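Local coordinates for protein HhaI Restriction Endonuclease (PDB 6UKF) that probably recognises and cleaves double-stranded DNA at the sequence GCGC as a type II restriction endonuclease, at residues A[51-56]-A[231-236]; A[111-116]-A[150-155]. One frame throughout, in Å; residues are numbered along the deposited sequence.

Interaction 1: A[51-56]-A[231-236]; sequences HSQCGQ and IFSISL. With EDO (1,2-ethanediol), chain E; nucleotides of chain B; nucleotides of chain C.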
loop_
_atom_site.group_PDB
_atom_site.type_symbol
_atom_site.label_atom_id
_atom_site.label_comp_id
_atom_site.label_asym_id
_atom_site.label_seq_id
_atom_site.Cartn_x
_atom_site.Cartn_y
_atom_site.Cartn_z
ATOM N N HIS A 51 -12.052 4.266 0.721
ATOM C CA HIS A 51 -11.133 5.099 -0.052
ATOM C C HIS A 51 -9.726 4.587 0.213
ATOM O O HIS A 51 -9.172 4.809 1.295
ATOM C CB HIS A 51 -11.269 6.565 0.339
ATOM C CG HIS A 51 -12.657 7.095 0.176
ATOM N ND1 HIS A 51 -13.159 7.505 -1.040
ATOM C CD2 HIS A 51 -13.658 7.261 1.072
ATOM C CE1 HIS A 51 -14.405 7.913 -0.884
ATOM N NE2 HIS A 51 -14.732 7.775 0.388
ATOM N N SER A 52 -9.155 3.901 -0.773
ATOM C CA SER A 52 -7.886 3.213 -0.623
ATOM C C SER A 52 -7.066 3.381 -1.894
ATOM O O SER A 52 -7.553 3.868 -2.917
ATOM C CB SER A 52 -8.099 1.710 -0.389
ATOM O OG SER A 52 -8.863 1.467 0.774
ATOM N N GLN A 53 -5.816 2.950 -1.821
ATOM C CA GLN A 53 -4.984 2.745 -2.995
ATOM C C GLN A 53 -4.894 1.243 -3.240
ATOM O O GLN A 53 -5.357 0.439 -2.429
ATOM C CB GLN A 53 -3.634 3.436 -2.821
ATOM C CG GLN A 53 -3.822 4.953 -2.711
ATOM C CD GLN A 53 -2.544 5.710 -2.436
ATOM O OE1 GLN A 53 -1.989 6.347 -3.330
ATOM N NE2 GLN A 53 -2.080 5.663 -1.190
ATOM N N CYS A 54 -4.460 0.875 -4.439
ATOM C CA CYS A 54 -4.668 -0.497 -4.885
ATOM C C CYS A 54 -3.594 -0.988 -5.857
ATOM O O CYS A 54 -3.901 -1.545 -6.912
ATOM C CB CYS A 54 -6.078 -0.640 -5.456
ATOM S SG CYS A 54 -6.795 -2.268 -5.238
ATOM N N GLY A 55 -2.327 -0.765 -5.536
ATOM C CA GLY A 55 -1.238 -1.276 -6.342
ATOM C C GLY A 55 -0.474 -0.164 -7.051
ATOM O O GLY A 55 -0.958 0.958 -7.220
ATOM N N GLN A 56 0.745 -0.499 -7.476
ATOM C CA GLN A 56 1.626 0.484 -8.093
ATOM C C GLN A 56 2.727 -0.215 -8.880
ATOM O O GLN A 56 2.948 -1.419 -8.745
ATOM C CB GLN A 56 2.273 1.375 -7.031
ATOM C CG GLN A 56 3.187 0.612 -6.074
ATOM C CD GLN A 56 4.152 1.524 -5.368
ATOM O OE1 GLN A 56 3.771 2.262 -4.464
ATOM N NE2 GLN A 56 5.410 1.502 -5.796
ATOM N N ILE A 231 0.204 4.561 -9.742
ATOM C CA ILE A 231 -0.436 4.074 -8.524
ATOM C C ILE A 231 -1.940 4.251 -8.660
ATOM O O ILE A 231 -2.421 5.257 -9.189
ATOM C CB ILE A 231 0.163 4.753 -7.271
ATOM C CG1 ILE A 231 -0.495 4.221 -5.998
ATOM C CG2 ILE A 231 0.048 6.272 -7.363
ATOM C CD1 ILE A 231 0.336 4.459 -4.765
ATOM N N PHE A 232 -2.679 3.252 -8.192
ATOM C CA PHE A 232 -4.117 3.176 -8.392
ATOM C C PHE A 232 -4.856 3.573 -7.126
ATOM O O PHE A 232 -4.471 3.191 -6.019
ATOM C CB PHE A 232 -4.503 1.761 -8.816
ATOM C CG PHE A 232 -3.852 1.340 -10.095
ATOM C CD1 PHE A 232 -2.642 0.671 -10.088
ATOM C CD2 PHE A 232 -4.419 1.674 -11.313
ATOM C CE1 PHE A 232 -2.026 0.311 -11.270
ATOM C CE2 PHE A 232 -3.807 1.313 -12.499
ATOM C CZ PHE A 232 -2.609 0.630 -12.476
ATOM N N SER A 233 -5.916 4.354 -7.302
ATOM C CA SER A 233 -6.807 4.737 -6.222
ATOM C C SER A 233 -8.188 4.166 -6.498
ATOM O O SER A 233 -8.627 4.102 -7.651
ATOM C CB SER A 233 -6.895 6.257 -6.094
ATOM O OG SER A 233 -5.667 6.787 -5.633
ATOM N N ILE A 234 -8.864 3.741 -5.438
ATOM C CA ILE A 234 -10.178 3.133 -5.561
ATOM C C ILE A 234 -11.128 3.794 -4.577
ATOM O O ILE A 234 -10.736 4.212 -3.482
ATOM C CB ILE A 234 -10.137 1.597 -5.374
ATOM C CG1 ILE A 234 -9.730 1.216 -3.948
ATOM C CG2 ILE A 234 -9.188 0.982 -6.394
ATOM C CD1 ILE A 234 -9.747 -0.286 -3.697
ATOM N N SER A 235 -12.391 3.902 -4.986
ATOM C CA SER A 235 -13.442 4.460 -4.149
ATOM C C SER A 235 -14.661 3.557 -4.251
ATOM O O SER A 235 -15.149 3.296 -5.356
ATOM C CB SER A 235 -13.796 5.879 -4.597
ATOM O OG SER A 235 -14.718 6.475 -3.705
ATOM N N LEU A 236 -15.144 3.087 -3.106
ATOM C CA LEU A 236 -16.283 2.181 -3.086
ATOM C C LEU A 236 -17.501 2.853 -3.708
ATOM O O LEU A 236 -17.818 4.005 -3.401
ATOM C CB LEU A 236 -16.575 1.772 -1.641
ATOM C CG LEU A 236 -17.584 0.646 -1.411
ATOM C CD1 LEU A 236 -17.144 -0.647 -2.072
ATOM C CD2 LEU A 236 -17.777 0.430 0.082
HETATM C C1 EDO E . -10.824 6.955 4.725
HETATM O O1 EDO E . -10.907 7.918 3.669
HETATM C C2 EDO E . -10.713 5.550 4.140
HETATM O O2 EDO E . -11.963 5.166 3.553
ATOM P P DA B 10 -6.139 0.483 2.686
ATOM O OP1 DA B 10 -7.374 0.000 3.338
ATOM O OP2 DA B 10 -5.652 -0.162 1.448
ATOM O "O5'" DA B 10 -6.264 2.037 2.323
ATOM C "C5'" DA B 10 -7.009 2.911 3.151
ATOM C "C4'" DA B 10 -6.082 3.763 3.982
ATOM O "O4'" DA B 10 -5.196 4.526 3.116
ATOM C "C3'" DA B 10 -6.776 4.793 4.867
ATOM O "O3'" DA B 10 -6.070 4.877 6.094
ATOM C "C2'" DA B 10 -6.719 6.070 4.035
ATOM C "C1'" DA B 10 -5.389 5.920 3.316
ATOM N N9 DA B 10 -5.315 6.562 2.012
ATOM C C8 DA B 10 -6.228 6.484 0.998
ATOM N N7 DA B 10 -5.881 7.148 -0.078
ATOM C C5 DA B 10 -4.647 7.685 0.247
ATOM C C6 DA B 10 -3.750 8.497 -0.469
ATOM N N6 DA B 10 -3.981 8.918 -1.714
ATOM N N1 DA B 10 -2.605 8.862 0.148
ATOM C C2 DA B 10 -2.381 8.436 1.396
ATOM N N3 DA B 10 -3.149 7.670 2.169
ATOM C C4 DA B 10 -4.281 7.327 1.528
ATOM P P DC B 7 6.760 -1.841 -7.027
ATOM O OP1 DC B 7 6.555 -3.022 -7.899
ATOM O OP2 DC B 7 6.457 -0.483 -7.517
ATOM O "O5'" DC B 7 5.934 -2.082 -5.682
ATOM C "C5'" DC B 7 6.023 -3.352 -5.057
ATOM C "C4'" DC B 7 5.226 -3.389 -3.772
ATOM O "O4'" DC B 7 5.897 -2.589 -2.764
ATOM C "C3'" DC B 7 3.795 -2.842 -3.875
ATOM O "O3'" DC B 7 2.904 -3.760 -3.248
ATOM C "C2'" DC B 7 3.864 -1.501 -3.161
ATOM C "C1'" DC B 7 4.960 -1.757 -2.127
ATOM N N1 DC B 7 5.639 -0.531 -1.659
ATOM C C2 DC B 7 5.769 -0.293 -0.286
ATOM O O2 DC B 7 5.332 -1.129 0.520
ATOM N N3 DC B 7 6.376 0.848 0.122
ATOM C C4 DC B 7 6.834 1.721 -0.780
ATOM N N4 DC B 7 7.422 2.835 -0.334
ATOM C C5 DC B 7 6.712 1.490 -2.179
ATOM C C6 DC B 7 6.115 0.364 -2.567
ATOM P P DG C 5 5.928 14.426 0.667
ATOM O OP1 DG C 5 6.892 15.348 1.306
ATOM O OP2 DG C 5 6.142 14.015 -0.736
ATOM O "O5'" DG C 5 5.842 13.144 1.595
ATOM C "C5'" DG C 5 5.521 13.283 2.968
ATOM C "C4'" DG C 5 5.508 11.924 3.610
ATOM O "O4'" DG C 5 4.348 11.181 3.136
ATOM C "C3'" DG C 5 6.725 11.067 3.249
ATOM O "O3'" DG C 5 7.110 10.262 4.335
ATOM C "C2'" DG C 5 6.189 10.234 2.085
ATOM C "C1'" DG C 5 4.785 9.947 2.611
ATOM N N9 DG C 5 3.851 9.454 1.629
ATOM C C8 DG C 5 3.640 9.903 0.350
ATOM N N7 DG C 5 2.729 9.218 -0.290
ATOM C C5 DG C 5 2.320 8.255 0.630
ATOM C C6 DG C 5 1.358 7.218 0.516
ATOM O O6 DG C 5 0.649 6.927 -0.456
ATOM N N1 DG C 5 1.266 6.471 1.688
ATOM C C2 DG C 5 2.006 6.691 2.821
ATOM N N2 DG C 5 1.778 5.866 3.851
ATOM N N3 DG C 5 2.903 7.654 2.940
ATOM C C4 DG C 5 3.008 8.390 1.809
#
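C54 and I234 meet on the tightly packed side of this antiparallel strand pair, with C54 CB 3.6 Å from I234 CG2 and the sulfur lying near I234 CD1. F129 and F144 close over C54. The backbone ladder is regular where S52 and I234 exchange two N-H...O=C bonds, and it slips by one residue between Q53 and Q56. This beta bulge places both C54 and G55 opposite F232: C54 N bonds to F232 O at 2.8 Å, bent to 137° and approaching from above the carbonyl plane, while F232 N reaches G55 O more directly. G55 takes a positive phi of 112°, a shape suited to a residue without CB, and the carbonyl oxygen of C54 is buried with no partner.

The other end is looser. H51 is exposed, and its ring meets S235 obliquely, CE1 lying 3.2 Å from S235 OG, while its backbone N donates to O2 of an ethanediol, probably from the crystallisation liquor.

The opposite face, bearing Q53, Q56 and I231, looks onto DNA. I231 CD1 presses against Q53 OE1, and the extended Q53 chain carries NE2 to O6 of DG5 of chain C at 3.1 Å, nearly straight at 172°. Its OE1 is taken by R155, which fixes the amide flip. Q56, with OE1 taken by K157, gives NE2 to OP2 of DC7 of chain B at 2.8 Å. This implies an incomplete division: C54, I234 and F232 pack against apolar neighbours, while the amides of Q53 and Q56 contact a guanine edge and a phosphate oxygen; S52 also lies against the DNA backbone.

Interaction 2: A[111-116]-A[150-155]; sequences SVFVNW and VSCTYR. With CA (calcium ion), chain R; EDO (1,2-ethanediol), chain F; nucleotides of chain C.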
loop_
_atom_site.group_PDB
_atom_site.type_symbol
_atom_site.label_atom_id
_atom_site.label_comp_id
_atom_site.label_asym_id
_atom_site.label_seq_id
_atom_site.Cartn_x
_atom_site.Cartn_y
_atom_site.Cartn_z
ATOM N N SER A 111 -11.384 0.490 -17.478
ATOM C CA SER A 111 -11.217 -0.954 -17.595
ATOM C C SER A 111 -9.751 -1.359 -17.685
ATOM O O SER A 111 -9.389 -2.456 -17.247
ATOM C CB SER A 111 -11.976 -1.462 -18.819
ATOM O OG SER A 111 -11.540 -0.797 -19.991
ATOM N N VAL A 112 -8.894 -0.511 -18.262
ATOM C CA VAL A 112 -7.465 -0.817 -18.279
ATOM C C VAL A 112 -6.945 -0.961 -16.857
ATOM O O VAL A 112 -6.185 -1.886 -16.540
ATOM C CB VAL A 112 -6.688 0.270 -19.045
ATOM C CG1 VAL A 112 -5.184 0.037 -18.918
ATOM C CG2 VAL A 112 -7.107 0.308 -20.500
ATOM N N PHE A 113 -7.342 -0.036 -15.983
ATOM C CA PHE A 113 -6.865 -0.046 -14.609
ATOM C C PHE A 113 -7.480 -1.193 -13.827
ATOM O O PHE A 113 -6.793 -1.857 -13.046
ATOM C CB PHE A 113 -7.202 1.291 -13.954
ATOM C CG PHE A 113 -6.756 2.485 -14.752
ATOM C CD1 PHE A 113 -5.542 2.486 -15.423
ATOM C CD2 PHE A 113 -7.559 3.604 -14.839
ATOM C CE1 PHE A 113 -5.139 3.587 -16.153
ATOM C CE2 PHE A 113 -7.160 4.706 -15.568
ATOM C CZ PHE A 113 -5.951 4.697 -16.225
ATOM N N VAL A 114 -8.775 -1.442 -14.026
ATOM C CA VAL A 114 -9.408 -2.594 -13.393
ATOM C C VAL A 114 -8.708 -3.875 -13.818
ATOM O O VAL A 114 -8.466 -4.770 -13.000
ATOM C CB VAL A 114 -10.911 -2.631 -13.725
ATOM C CG1 VAL A 114 -11.517 -3.960 -13.281
ATOM C CG2 VAL A 114 -11.622 -1.463 -13.070
ATOM N N ASN A 115 -8.378 -3.989 -15.105
ATOM C CA ASN A 115 -7.724 -5.201 -15.584
ATOM C C ASN A 115 -6.314 -5.332 -15.024
ATOM O O ASN A 115 -5.871 -6.443 -14.716
ATOM C CB ASN A 115 -7.735 -5.247 -17.110
ATOM C CG ASN A 115 -9.094 -5.620 -17.663
ATOM O OD1 ASN A 115 -9.857 -6.337 -17.017
ATOM N ND2 ASN A 115 -9.400 -5.142 -18.862
ATOM N N TRP A 116 -5.592 -4.220 -14.871
ATOM C CA TRP A 116 -4.302 -4.298 -14.193
ATOM C C TRP A 116 -4.481 -4.833 -12.778
ATOM O O TRP A 116 -3.753 -5.732 -12.339
ATOM C CB TRP A 116 -3.609 -2.931 -14.153
ATOM C CG TRP A 116 -2.231 -3.037 -13.571
ATOM C CD1 TRP A 116 -1.063 -3.204 -14.256
ATOM C CD2 TRP A 116 -1.882 -3.030 -12.179
ATOM N NE1 TRP A 116 -0.009 -3.293 -13.380
ATOM C CE2 TRP A 116 -0.484 -3.189 -12.099
ATOM C CE3 TRP A 116 -2.614 -2.899 -10.993
ATOM C CZ2 TRP A 116 0.194 -3.215 -10.881
ATOM C CZ3 TRP A 116 -1.937 -2.926 -9.787
ATOM C CH2 TRP A 116 -0.549 -3.083 -9.740
ATOM N N VAL A 150 -12.205 3.324 -10.061
ATOM C CA VAL A 150 -10.748 3.284 -10.101
ATOM C C VAL A 150 -10.222 4.473 -10.888
ATOM O O VAL A 150 -10.782 4.841 -11.926
ATOM C CB VAL A 150 -10.231 1.968 -10.720
ATOM C CG1 VAL A 150 -8.707 1.900 -10.632
ATOM C CG2 VAL A 150 -10.871 0.771 -10.040
ATOM N N SER A 151 -9.142 5.069 -10.392
ATOM C CA SER A 151 -8.373 6.058 -11.128
ATOM C C SER A 151 -6.893 5.729 -10.985
ATOM O O SER A 151 -6.487 4.907 -10.157
ATOM C CB SER A 151 -8.660 7.488 -10.651
ATOM O OG SER A 151 -8.187 7.692 -9.334
ATOM N N CYS A 152 -6.082 6.387 -11.805
ATOM C CA CYS A 152 -4.668 6.062 -11.913
ATOM C C CYS A 152 -3.880 7.348 -12.083
ATOM O O CYS A 152 -4.240 8.191 -12.907
ATOM C CB CYS A 152 -4.448 5.135 -13.113
ATOM S SG CYS A 152 -2.744 4.708 -13.443
ATOM N N THR A 153 -2.814 7.502 -11.300
ATOM C CA THR A 153 -1.968 8.680 -11.398
ATOM C C THR A 153 -0.506 8.265 -11.365
ATOM O O THR A 153 -0.148 7.175 -10.914
ATOM C CB THR A 153 -2.266 9.693 -10.282
ATOM O OG1 THR A 153 -1.729 10.971 -10.648
ATOM C CG2 THR A 153 -1.656 9.247 -8.954
ATOM N N TYR A 154 0.337 9.153 -11.885
ATOM C CA TYR A 154 1.786 9.006 -11.849
ATOM C C TYR A 154 2.312 10.098 -10.929
ATOM O O TYR A 154 2.149 11.287 -11.222
ATOM C CB TYR A 154 2.361 9.160 -13.255
ATOM C CG TYR A 154 3.854 8.936 -13.377
ATOM C CD1 TYR A 154 4.453 7.768 -12.922
ATOM C CD2 TYR A 154 4.659 9.884 -13.992
ATOM C CE1 TYR A 154 5.819 7.567 -13.059
ATOM C CE2 TYR A 154 6.017 9.690 -14.134
ATOM C CZ TYR A 154 6.593 8.534 -13.668
ATOM O OH TYR A 154 7.950 8.356 -13.824
ATOM N N ARG A 155 2.908 9.703 -9.805
ATOM C CA ARG A 155 3.349 10.681 -8.823
ATOM C C ARG A 155 4.612 10.205 -8.128
ATOM O O ARG A 155 4.843 9.004 -7.970
ATOM C CB ARG A 155 2.268 10.971 -7.768
ATOM C CG ARG A 155 1.947 9.827 -6.799
ATOM C CD ARG A 155 0.846 10.271 -5.846
ATOM N NE ARG A 155 0.362 9.225 -4.949
ATOM C CZ ARG A 155 0.812 9.014 -3.712
ATOM N NH1 ARG A 155 1.781 9.765 -3.204
ATOM N NH2 ARG A 155 0.289 8.040 -2.981
HETATM CA CA CA R . -5.756 9.070 -8.903
HETATM C C1 EDO F . -10.842 6.927 -6.922
HETATM O O1 EDO F . -9.983 7.956 -7.421
HETATM C C2 EDO F . -11.658 6.341 -8.069
HETATM O O2 EDO F . -12.438 7.364 -8.694
ATOM P P DT C 4 1.869 18.246 -2.441
ATOM O OP1 DT C 4 2.639 19.362 -1.843
ATOM O OP2 DT C 4 2.035 17.914 -3.873
ATOM O "O5'" DT C 4 2.155 16.943 -1.580
ATOM C "C5'" DT C 4 1.983 17.002 -0.184
ATOM C "C4'" DT C 4 2.194 15.646 0.435
ATOM O "O4'" DT C 4 1.070 14.812 0.159
ATOM C "C3'" DT C 4 3.414 14.883 -0.082
ATOM O "O3'" DT C 4 4.487 15.099 0.849
ATOM C "C2'" DT C 4 2.949 13.422 -0.199
ATOM C "C1'" DT C 4 1.477 13.464 0.217
ATOM N N1 DT C 4 0.524 12.711 -0.639
ATOM C C2 DT C 4 -0.156 11.644 -0.105
ATOM O O2 DT C 4 0.014 11.243 1.033
ATOM N N3 DT C 4 -1.036 11.041 -0.960
ATOM C C4 DT C 4 -1.315 11.405 -2.264
ATOM O O4 DT C 4 -2.127 10.799 -2.953
ATOM C C5 DT C 4 -0.586 12.547 -2.755
ATOM C C7 DT C 4 -0.807 13.033 -4.149
ATOM C C6 DT C 4 0.278 13.149 -1.926
ATOM P P DG C 5 5.928 14.426 0.667
ATOM O OP1 DG C 5 6.892 15.348 1.306
ATOM O OP2 DG C 5 6.142 14.015 -0.736
ATOM O "O5'" DG C 5 5.842 13.144 1.595
ATOM C "C5'" DG C 5 5.521 13.283 2.968
ATOM C "C4'" DG C 5 5.508 11.924 3.610
ATOM O "O4'" DG C 5 4.348 11.181 3.136
ATOM C "C3'" DG C 5 6.725 11.067 3.249
ATOM O "O3'" DG C 5 7.110 10.262 4.335
ATOM C "C2'" DG C 5 6.189 10.234 2.085
ATOM C "C1'" DG C 5 4.785 9.947 2.611
ATOM N N9 DG C 5 3.851 9.454 1.629
ATOM C C8 DG C 5 3.640 9.903 0.350
ATOM N N7 DG C 5 2.729 9.218 -0.290
ATOM C C5 DG C 5 2.320 8.255 0.630
ATOM C C6 DG C 5 1.358 7.218 0.516
ATOM O O6 DG C 5 0.649 6.927 -0.456
ATOM N N1 DG C 5 1.266 6.471 1.688
ATOM C C2 DG C 5 2.006 6.691 2.821
ATOM N N2 DG C 5 1.778 5.866 3.851
ATOM N N3 DG C 5 2.903 7.654 2.940
ATOM C C4 DG C 5 3.008 8.390 1.809
#
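The ring of F113 has C152 CB over one face, 3.4 Å from its centroid and 10° off the normal, a CH-pi contact that sets helix 110-123 against the antiparallel sheet holding strand 148-156. The two segments run perpendicular, 7.9 Å apart at their axes, a helix packed across a sheet. The sulfur of C152 sits more obliquely, 4.3 Å from the same centroid. With SG anti to the backbone N (chi1 177°), the sulfur is carried off the ring normal, 31° from it, while CB stays over the centre. Beside this CH-pi contact F113 CB rests on V150 CG1, and V114 CG2 meets V150 CG2 at 3.8 Å; no hydrogen bond joins the segments.

The second flat group, the guanidinium of R155, serves the other face of the strand. C4 of DT4 of chain C lies over one of its faces, and DG5 of chain C sits at its edge, where NH1 donates to N7 at 3.1 Å and NH2 to O6 at 2.8 Å. This is the familiar two-pronged reading of a guanine by arginine. S151 likewise turns away from the helix, toward the calcium site to which T153 also belongs, and its OG lies 2.8 Å from the calcium ion.

Overall arrangement
Interactions 1 and 2 have centres 8 Å apart and share one sheet, strand 228-236 lying next to strand 148-156; along the chain, interaction 2 is nested inside the loop that interaction 1 closes. I231 N and T153 O, 2.9 Å apart, probably join them by a hydrogen bond. On the helix side, F232 CE1 packs 3.3 Å from W116 CE3, and F232 CE2 3.6 Å from F113 CD1, so a single ring bridges both contacts. On the DNA side, the 2.9 Å between Q53 OE1 and R155 NH2 joins two donors to the same guanine. The calcium ion lies close to S233 as well, placing base reading and metal binding on one face.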